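Local coordinates for PlaB phospholipase (Legionella pneumophila, PDB 6ZTI), which probably hydrolyses phospholipids as an alpha/beta hydrolase linked to virulence, its activity being controlled by NAD(H)-mediated tetramerization, at residues I343-I348 with V453-M458; Y358-T363 with G389-F394. One frame throughout, in Å; residues are numbered along the deposited sequence.

Contact 1: I343-I348 with V453-M458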
loop_
_atom_site.group_PDB
_atom_site.type_symbol
_atom_site.label_atom_id
_atom_site.label_comp_id
_atom_site.label_asym_id
_atom_site.label_seq_id
_atom_site.Cartn_x
_atom_site.Cartn_y
_atom_site.Cartn_z
ATOM N N ILE B 343 20.896 -10.360 -16.763
ATOM C CA ILE B 343 19.769 -10.355 -17.674
ATOM C C ILE B 343 18.716 -9.446 -17.074
ATOM O O ILE B 343 18.358 -9.596 -15.900
ATOM C CB ILE B 343 19.203 -11.767 -17.894
ATOM C CG1 ILE B 343 20.318 -12.759 -18.212
ATOM C CG2 ILE B 343 18.148 -11.723 -19.021
ATOM C CD1 ILE B 343 19.800 -14.163 -18.498
ATOM N N ILE B 344 18.240 -8.490 -17.857
ATOM C CA ILE B 344 17.107 -7.655 -17.470
ATOM C C ILE B 344 15.946 -8.073 -18.364
ATOM O O ILE B 344 15.993 -7.868 -19.581
ATOM C CB ILE B 344 17.411 -6.155 -17.612
ATOM C CG1 ILE B 344 18.633 -5.771 -16.782
ATOM C CG2 ILE B 344 16.193 -5.299 -17.140
ATOM C CD1 ILE B 344 19.199 -4.391 -17.121
ATOM N N PHE B 345 14.911 -8.664 -17.772
ATOM C CA PHE B 345 13.732 -9.079 -18.522
ATOM C C PHE B 345 12.673 -7.993 -18.458
ATOM O O PHE B 345 12.407 -7.418 -17.395
ATOM C CB PHE B 345 13.117 -10.381 -17.993
ATOM C CG PHE B 345 14.004 -11.591 -18.113
ATOM C CD1 PHE B 345 13.992 -12.370 -19.247
ATOM C CD2 PHE B 345 14.800 -11.979 -17.055
ATOM C CE1 PHE B 345 14.789 -13.483 -19.335
ATOM C CE2 PHE B 345 15.604 -13.082 -17.141
ATOM C CZ PHE B 345 15.596 -13.839 -18.273
ATOM N N ARG B 346 12.072 -7.727 -19.610
ATOM C CA ARG B 346 10.933 -6.838 -19.746
ATOM C C ARG B 346 9.809 -7.637 -20.374
ATOM O O ARG B 346 9.931 -8.083 -21.520
ATOM C CB ARG B 346 11.281 -5.635 -20.608
ATOM C CG ARG B 346 10.181 -4.620 -20.661
ATOM C CD ARG B 346 10.421 -3.616 -21.755
ATOM N NE ARG B 346 9.504 -2.491 -21.645
ATOM C CZ ARG B 346 9.209 -1.680 -22.649
ATOM N NH1 ARG B 346 9.762 -1.870 -23.844
ATOM N NH2 ARG B 346 8.371 -0.674 -22.453
ATOM N N LEU B 347 8.729 -7.817 -19.627
ATOM C CA LEU B 347 7.587 -8.620 -20.048
ATOM C C LEU B 347 6.411 -7.720 -20.390
ATOM O O LEU B 347 5.859 -7.047 -19.511
ATOM C CB LEU B 347 7.193 -9.594 -18.940
ATOM C CG LEU B 347 7.031 -11.080 -19.242
ATOM C CD1 LEU B 347 6.541 -11.329 -20.664
ATOM C CD2 LEU B 347 8.343 -11.801 -18.964
ATOM N N ILE B 348 5.987 -7.755 -21.652
ATOM C CA ILE B 348 4.894 -6.935 -22.145
ATOM C C ILE B 348 3.981 -7.798 -23.007
ATOM O O ILE B 348 4.254 -8.978 -23.257
ATOM C CB ILE B 348 5.399 -5.719 -22.949
ATOM C CG1 ILE B 348 6.344 -6.184 -24.055
ATOM C CG2 ILE B 348 6.129 -4.736 -22.025
ATOM C CD1 ILE B 348 6.732 -5.083 -25.033
ATOM N N VAL B 453 22.449 -8.283 -20.706
ATOM C CA VAL B 453 21.607 -8.420 -21.897
ATOM C C VAL B 453 20.184 -8.026 -21.518
ATOM O O VAL B 453 19.659 -8.478 -20.492
ATOM C CB VAL B 453 21.659 -9.840 -22.496
ATOM C CG1 VAL B 453 21.173 -10.893 -21.501
ATOM C CG2 VAL B 453 20.834 -9.922 -23.775
ATOM N N MET B 454 19.574 -7.162 -22.333
ATOM C CA MET B 454 18.183 -6.767 -22.149
ATOM C C MET B 454 17.297 -7.668 -22.998
ATOM O O MET B 454 17.539 -7.841 -24.190
ATOM C CB MET B 454 17.993 -5.304 -22.531
ATOM C CG MET B 454 18.916 -4.355 -21.731
ATOM S SD MET B 454 19.147 -2.767 -22.539
ATOM C CE MET B 454 17.504 -2.105 -22.452
ATOM N N VAL B 455 16.294 -8.269 -22.374
ATOM C CA VAL B 455 15.441 -9.253 -23.027
ATOM C C VAL B 455 14.016 -8.737 -22.933
ATOM O O VAL B 455 13.414 -8.742 -21.856
ATOM C CB VAL B 455 15.570 -10.644 -22.393
ATOM C CG1 VAL B 455 14.715 -11.672 -23.157
ATOM C CG2 VAL B 455 17.036 -11.098 -22.361
ATOM N N GLU B 456 13.474 -8.293 -24.054
ATOM C CA GLU B 456 12.090 -7.842 -24.104
ATOM C C GLU B 456 11.245 -8.971 -24.677
ATOM O O GLU B 456 11.432 -9.363 -25.829
ATOM C CB GLU B 456 11.947 -6.579 -24.950
ATOM C CG GLU B 456 10.522 -6.072 -25.027
ATOM C CD GLU B 456 10.395 -4.813 -25.860
ATOM O OE1 GLU B 456 10.691 -3.721 -25.338
ATOM O OE2 GLU B 456 10.008 -4.922 -27.042
ATOM N N ILE B 457 10.316 -9.489 -23.883
ATOM C CA ILE B 457 9.433 -10.563 -24.328
ATOM C C ILE B 457 8.026 -9.991 -24.466
ATOM O O ILE B 457 7.447 -9.502 -23.486
ATOM C CB ILE B 457 9.466 -11.760 -23.367
ATOM C CG1 ILE B 457 10.887 -12.340 -23.275
ATOM C CG2 ILE B 457 8.474 -12.822 -23.836
ATOM C CD1 ILE B 457 11.142 -13.107 -22.056
ATOM N N MET B 458 7.485 -10.026 -25.683
ATOM C CA MET B 458 6.134 -9.551 -25.964
ATOM C C MET B 458 5.233 -10.745 -26.274
ATOM O O MET B 458 5.411 -11.415 -27.300
ATOM C CB MET B 458 6.128 -8.569 -27.134
ATOM C CG MET B 458 4.743 -7.958 -27.389
ATOM S SD MET B 458 4.553 -7.175 -28.993
ATOM C CE MET B 458 5.307 -5.584 -28.685
#
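The Phe-345 ring and the Arg-346 guanidinium meet strand 453-458 on opposite faces of the sheet. Val-455 lies alongside the phenyl group and points the same way, its CB 3.9 Å from Phe-345 CD1, and Ile-457 CD1 reaches the same ring carbon. One ring face is covered near its rim by Ile-343 CG2; this methyl also touches Val-455 CG2 at 3.6 Å, joining ring, isoleucine and valine into one apolar cluster. On the other face of the sheet, Glu-456 OE1 sits at the edge of the guanidinium, forming a salt bridge 2.6 Å from Arg-346 NH1. The bond is bent, 133° at the hydrogen; NH1 approaches OE1 from above the carboxylate plane, and the guanidinium and carboxylate planes stand 54° apart. Both chains run extended side by side from CG atoms anti to the backbone nitrogen. Ile-348 CG2 stands above one guanidinium face, displaced toward its rim, while its CD1 packs 3.8 Å from Glu-456 CD. Between these two layers the backbones pair in parallel: Arg-346 N donates to Val-455 O at 2.8 Å, and Arg-346 O accepts from Ile-457 N, also at 2.8 Å. Trp-174 of helix 171-180 touches both Arg-346 and Glu-456, and Lys-234 offers Glu-456 OE2 a weak, long second partner. Phe-345 meets Phe-415 of strand 412-419 edge-to-face. In the mixed sheet, strand 340-349 also pairs antiparallel with strand 390-396, and strand 452-463 also pairs with strands 231-238 and 429-439.

Contact 2: Y358-T363 with G389-F394. With SND (thionicotinamide-adenine-dinucleotide), chain O.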
loop_
_atom_site.group_PDB
_atom_site.type_symbol
_atom_site.label_atom_id
_atom_site.label_comp_id
_atom_site.label_asym_id
_atom_site.label_seq_id
_atom_site.Cartn_x
_atom_site.Cartn_y
_atom_site.Cartn_z
ATOM N N TYR B 358 3.460 -13.677 -13.770
ATOM C CA TYR B 358 4.135 -14.604 -14.674
ATOM C C TYR B 358 5.195 -15.385 -13.909
ATOM O O TYR B 358 5.720 -14.925 -12.886
ATOM C CB TYR B 358 4.790 -13.862 -15.845
ATOM C CG TYR B 358 5.817 -12.894 -15.350
ATOM C CD1 TYR B 358 5.462 -11.599 -15.018
ATOM C CD2 TYR B 358 7.136 -13.284 -15.156
ATOM C CE1 TYR B 358 6.396 -10.707 -14.524
ATOM C CE2 TYR B 358 8.076 -12.401 -14.662
ATOM C CZ TYR B 358 7.698 -11.117 -14.350
ATOM O OH TYR B 358 8.623 -10.235 -13.863
ATOM N N ASP B 359 5.507 -16.569 -14.436
ATOM C CA ASP B 359 6.659 -17.368 -14.031
ATOM C C ASP B 359 7.646 -17.422 -15.192
ATOM O O ASP B 359 7.258 -17.755 -16.320
ATOM C CB ASP B 359 6.252 -18.797 -13.658
ATOM C CG ASP B 359 5.407 -18.870 -12.399
ATOM O OD1 ASP B 359 5.701 -18.145 -11.424
ATOM O OD2 ASP B 359 4.456 -19.678 -12.387
ATOM N N LEU B 360 8.914 -17.122 -14.913
ATOM C CA LEU B 360 9.964 -17.092 -15.919
ATOM C C LEU B 360 11.028 -18.128 -15.591
ATOM O O LEU B 360 11.609 -18.113 -14.498
ATOM C CB LEU B 360 10.592 -15.703 -16.009
ATOM C CG LEU B 360 11.511 -15.474 -17.201
ATOM C CD1 LEU B 360 11.472 -14.024 -17.591
ATOM C CD2 LEU B 360 12.950 -15.920 -16.872
ATOM N N TYR B 361 11.326 -18.980 -16.564
ATOM C CA TYR B 361 12.230 -20.104 -16.386
ATOM C C TYR B 361 13.388 -20.004 -17.354
ATOM O O TYR B 361 13.184 -19.764 -18.547
ATOM C CB TYR B 361 11.532 -21.434 -16.632
ATOM C CG TYR B 361 10.377 -21.712 -15.731
ATOM C CD1 TYR B 361 9.096 -21.333 -16.088
ATOM C CD2 TYR B 361 10.554 -22.383 -14.535
ATOM C CE1 TYR B 361 8.033 -21.599 -15.271
ATOM C CE2 TYR B 361 9.493 -22.653 -13.713
ATOM C CZ TYR B 361 8.237 -22.262 -14.090
ATOM O OH TYR B 361 7.176 -22.517 -13.271
ATOM N N LEU B 362 14.590 -20.194 -16.836
ATOM C CA LEU B 362 15.705 -20.647 -17.643
ATOM C C LEU B 362 15.559 -22.144 -17.905
ATOM O O LEU B 362 15.063 -22.892 -17.062
ATOM C CB LEU B 362 17.024 -20.378 -16.918
ATOM C CG LEU B 362 17.558 -18.945 -16.786
ATOM C CD1 LEU B 362 18.387 -18.545 -17.987
ATOM C CD2 LEU B 362 16.451 -17.956 -16.582
ATOM N N THR B 363 15.993 -22.584 -19.083
ATOM C CA THR B 363 15.938 -23.994 -19.430
ATOM C C THR B 363 17.263 -24.413 -20.052
ATOM O O THR B 363 17.975 -23.596 -20.639
ATOM C CB THR B 363 14.815 -24.289 -20.399
ATOM O OG1 THR B 363 15.023 -23.538 -21.598
ATOM C CG2 THR B 363 13.456 -23.922 -19.792
ATOM N N GLY B 389 6.852 -5.981 -14.148
ATOM C CA GLY B 389 7.275 -6.655 -15.353
ATOM C C GLY B 389 8.760 -6.553 -15.610
ATOM O O GLY B 389 9.217 -6.882 -16.704
ATOM N N LYS B 390 9.531 -6.049 -14.652
ATOM C CA LYS B 390 10.969 -5.895 -14.813
ATOM C C LYS B 390 11.669 -6.775 -13.789
ATOM O O LYS B 390 11.517 -6.575 -12.579
ATOM C CB LYS B 390 11.387 -4.433 -14.672
ATOM C CG LYS B 390 10.676 -3.509 -15.649
ATOM C CD LYS B 390 10.898 -3.855 -17.116
ATOM C CE LYS B 390 12.318 -3.637 -17.544
ATOM N NZ LYS B 390 12.715 -2.202 -17.507
ATOM N N LEU B 391 12.435 -7.741 -14.279
ATOM C CA LEU B 391 13.021 -8.783 -13.449
ATOM C C LEU B 391 14.471 -8.951 -13.863
ATOM O O LEU B 391 14.752 -9.164 -15.043
ATOM C CB LEU B 391 12.238 -10.098 -13.606
ATOM C CG LEU B 391 12.788 -11.341 -12.911
ATOM C CD1 LEU B 391 12.629 -11.206 -11.407
ATOM C CD2 LEU B 391 12.093 -12.587 -13.409
ATOM N N THR B 392 15.393 -8.845 -12.907
ATOM C CA THR B 392 16.819 -8.910 -13.205
ATOM C C THR B 392 17.420 -10.157 -12.567
ATOM O O THR B 392 17.338 -10.337 -11.347
ATOM C CB THR B 392 17.528 -7.636 -12.723
ATOM O OG1 THR B 392 17.011 -6.494 -13.431
ATOM C CG2 THR B 392 18.996 -7.723 -12.978
ATOM N N TYR B 393 18.029 -11.004 -13.386
ATOM C CA TYR B 393 18.790 -12.153 -12.914
ATOM C C TYR B 393 20.273 -11.877 -13.083
ATOM O O TYR B 393 20.694 -11.280 -14.074
ATOM C CB TYR B 393 18.440 -13.432 -13.692
ATOM C CG TYR B 393 17.429 -14.342 -13.006
ATOM C CD1 TYR B 393 16.134 -13.928 -12.789
ATOM C CD2 TYR B 393 17.780 -15.617 -12.606
ATOM C CE1 TYR B 393 15.215 -14.745 -12.170
ATOM C CE2 TYR B 393 16.860 -16.454 -11.985
ATOM C CZ TYR B 393 15.580 -16.018 -11.781
ATOM O OH TYR B 393 14.664 -16.846 -11.164
ATOM N N PHE B 394 21.055 -12.357 -12.128
ATOM C CA PHE B 394 22.502 -12.257 -12.124
ATOM C C PHE B 394 23.047 -13.672 -12.041
ATOM O O PHE B 394 22.728 -14.410 -11.094
ATOM C CB PHE B 394 22.945 -11.398 -10.935
ATOM C CG PHE B 394 24.376 -10.952 -10.986
ATOM C CD1 PHE B 394 24.921 -10.432 -12.157
ATOM C CD2 PHE B 394 25.161 -11.006 -9.846
ATOM C CE1 PHE B 394 26.226 -10.021 -12.183
ATOM C CE2 PHE B 394 26.461 -10.590 -9.871
ATOM C CZ PHE B 394 26.999 -10.105 -11.043
HETATM P PA SND O . 12.417 -12.671 -4.248
HETATM O O1A SND O . 13.154 -11.487 -3.749
HETATM O O2A SND O . 13.282 -13.861 -4.634
HETATM O O5B SND O . 11.486 -12.338 -5.535
HETATM C C5B SND O . 10.795 -11.073 -5.559
HETATM C C4B SND O . 9.645 -11.137 -6.533
HETATM O O4B SND O . 10.137 -11.490 -7.846
HETATM C C3B SND O . 8.559 -12.160 -6.201
HETATM O O3B SND O . 7.272 -11.640 -6.517
HETATM C C2B SND O . 8.933 -13.338 -7.092
HETATM O O2B SND O . 7.832 -14.174 -7.416
HETATM C C1B SND O . 9.411 -12.599 -8.333
HETATM N N9A SND O . 10.293 -13.391 -9.178
HETATM C C8A SND O . 11.580 -13.764 -8.897
HETATM N N7A SND O . 12.095 -14.603 -9.763
HETATM C C5A SND O . 11.075 -14.791 -10.681
HETATM C C6A SND O . 10.962 -15.618 -11.813
HETATM N N6A SND O . 11.964 -16.375 -12.277
HETATM N N1A SND O . 9.785 -15.625 -12.468
HETATM C C2A SND O . 8.805 -14.824 -12.042
HETATM N N3A SND O . 8.800 -13.987 -11.001
HETATM C C4A SND O . 9.964 -14.036 -10.345
HETATM O O3 SND O . 11.387 -13.179 -3.153
HETATM P PN SND O . 10.189 -14.234 -3.056
HETATM O O1N SND O . 10.402 -15.307 -4.053
HETATM O O2N SND O . 8.920 -13.475 -3.082
HETATM O O5D SND O . 10.507 -14.772 -1.577
HETATM C C5D SND O . 9.946 -14.120 -0.414
HETATM C C4D SND O . 10.913 -14.155 0.756
HETATM O O4D SND O . 11.400 -15.504 0.961
HETATM C C3D SND O . 12.173 -13.298 0.621
HETATM O O3D SND O . 12.618 -12.881 1.917
HETATM C C2D SND O . 13.155 -14.284 -0.011
HETATM O O2D SND O . 14.511 -13.919 0.205
HETATM C C1D SND O . 12.792 -15.544 0.764
HETATM N N1N SND O . 13.125 -16.779 -0.064
HETATM C C2N SND O . 12.216 -17.182 -0.969
HETATM C C3N SND O . 12.433 -18.327 -1.705
HETATM C C7N SND O . 11.383 -18.838 -2.628
HETATM S S7N SND O . 10.916 -20.432 -2.588
HETATM N N7N SND O . 10.805 -17.958 -3.420
HETATM C C4N SND O . 13.607 -19.042 -1.493
HETATM C C5N SND O . 14.534 -18.597 -0.570
HETATM C C6N SND O . 14.277 -17.449 0.142
#
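The adenine amino nitrogen N6A of the thio-NAD is gripped from both segments, donating to Leu-360 O at 2.8 Å and to Tyr-393 OH at 3.0 Å. This is an adenine pocket built between two strands of the mixed sheet that do not pair with each other, the axes of 358-363 and 390-394 coming no closer than 10.5 Å. Both bonds are nearly straight, 174° and 164° at the hydrogen. Leu-360 N completes the recognition by donating to N1A at 3.0 Å, so one residue's backbone reads two neighbouring positions of the base, much as a base-pairing partner would. Leu-391 supplies the floor: its CD1 and CD2 both lie over one face of the purine, CD2 3.6 Å from C6A. Tyr-358 crosses this leucine obliquely, with Leu-391 CD2 at the edge of its ring; its OH lies 3.6 Å from Leu-391 CB and is hydrogen-bonded to Arg-388 O. Arg-145 and Asn-209 of the second subunit also bond the dinucleotide, which therefore bridges two chains. Tyr-393 OH has further partners, a second bound thio-NAD and, weakly, Arg-381. Tyr-358 extends the same side as Leu-391 toward C2A, its CE2 3.6 Å from that carbon.

Overall arrangement
Contacts 1 and 2 lie in the same mixed sheet, their centres about 8 Å apart. Along the chain the order is 343-348, 358-363, 389-394, 453-458, so both segments of contact 2 fall between those of contact 1. Strand 340-349 joins them: it pairs parallel with strand 452-463 in contact 1 and antiparallel with strand 390-396, whose Leu-391 O and Tyr-393 O probably accept hydrogen bonds from Phe-345 N and Ile-343 N. Phe-345 also packs against Leu-360. The buried strand pair of contact 1 thus lies behind the adenine pocket of contact 2, so the dinucleotide is bound between strands of this sheet where a second subunit meets it, consistent with the NAD(H)-mediated tetramerization.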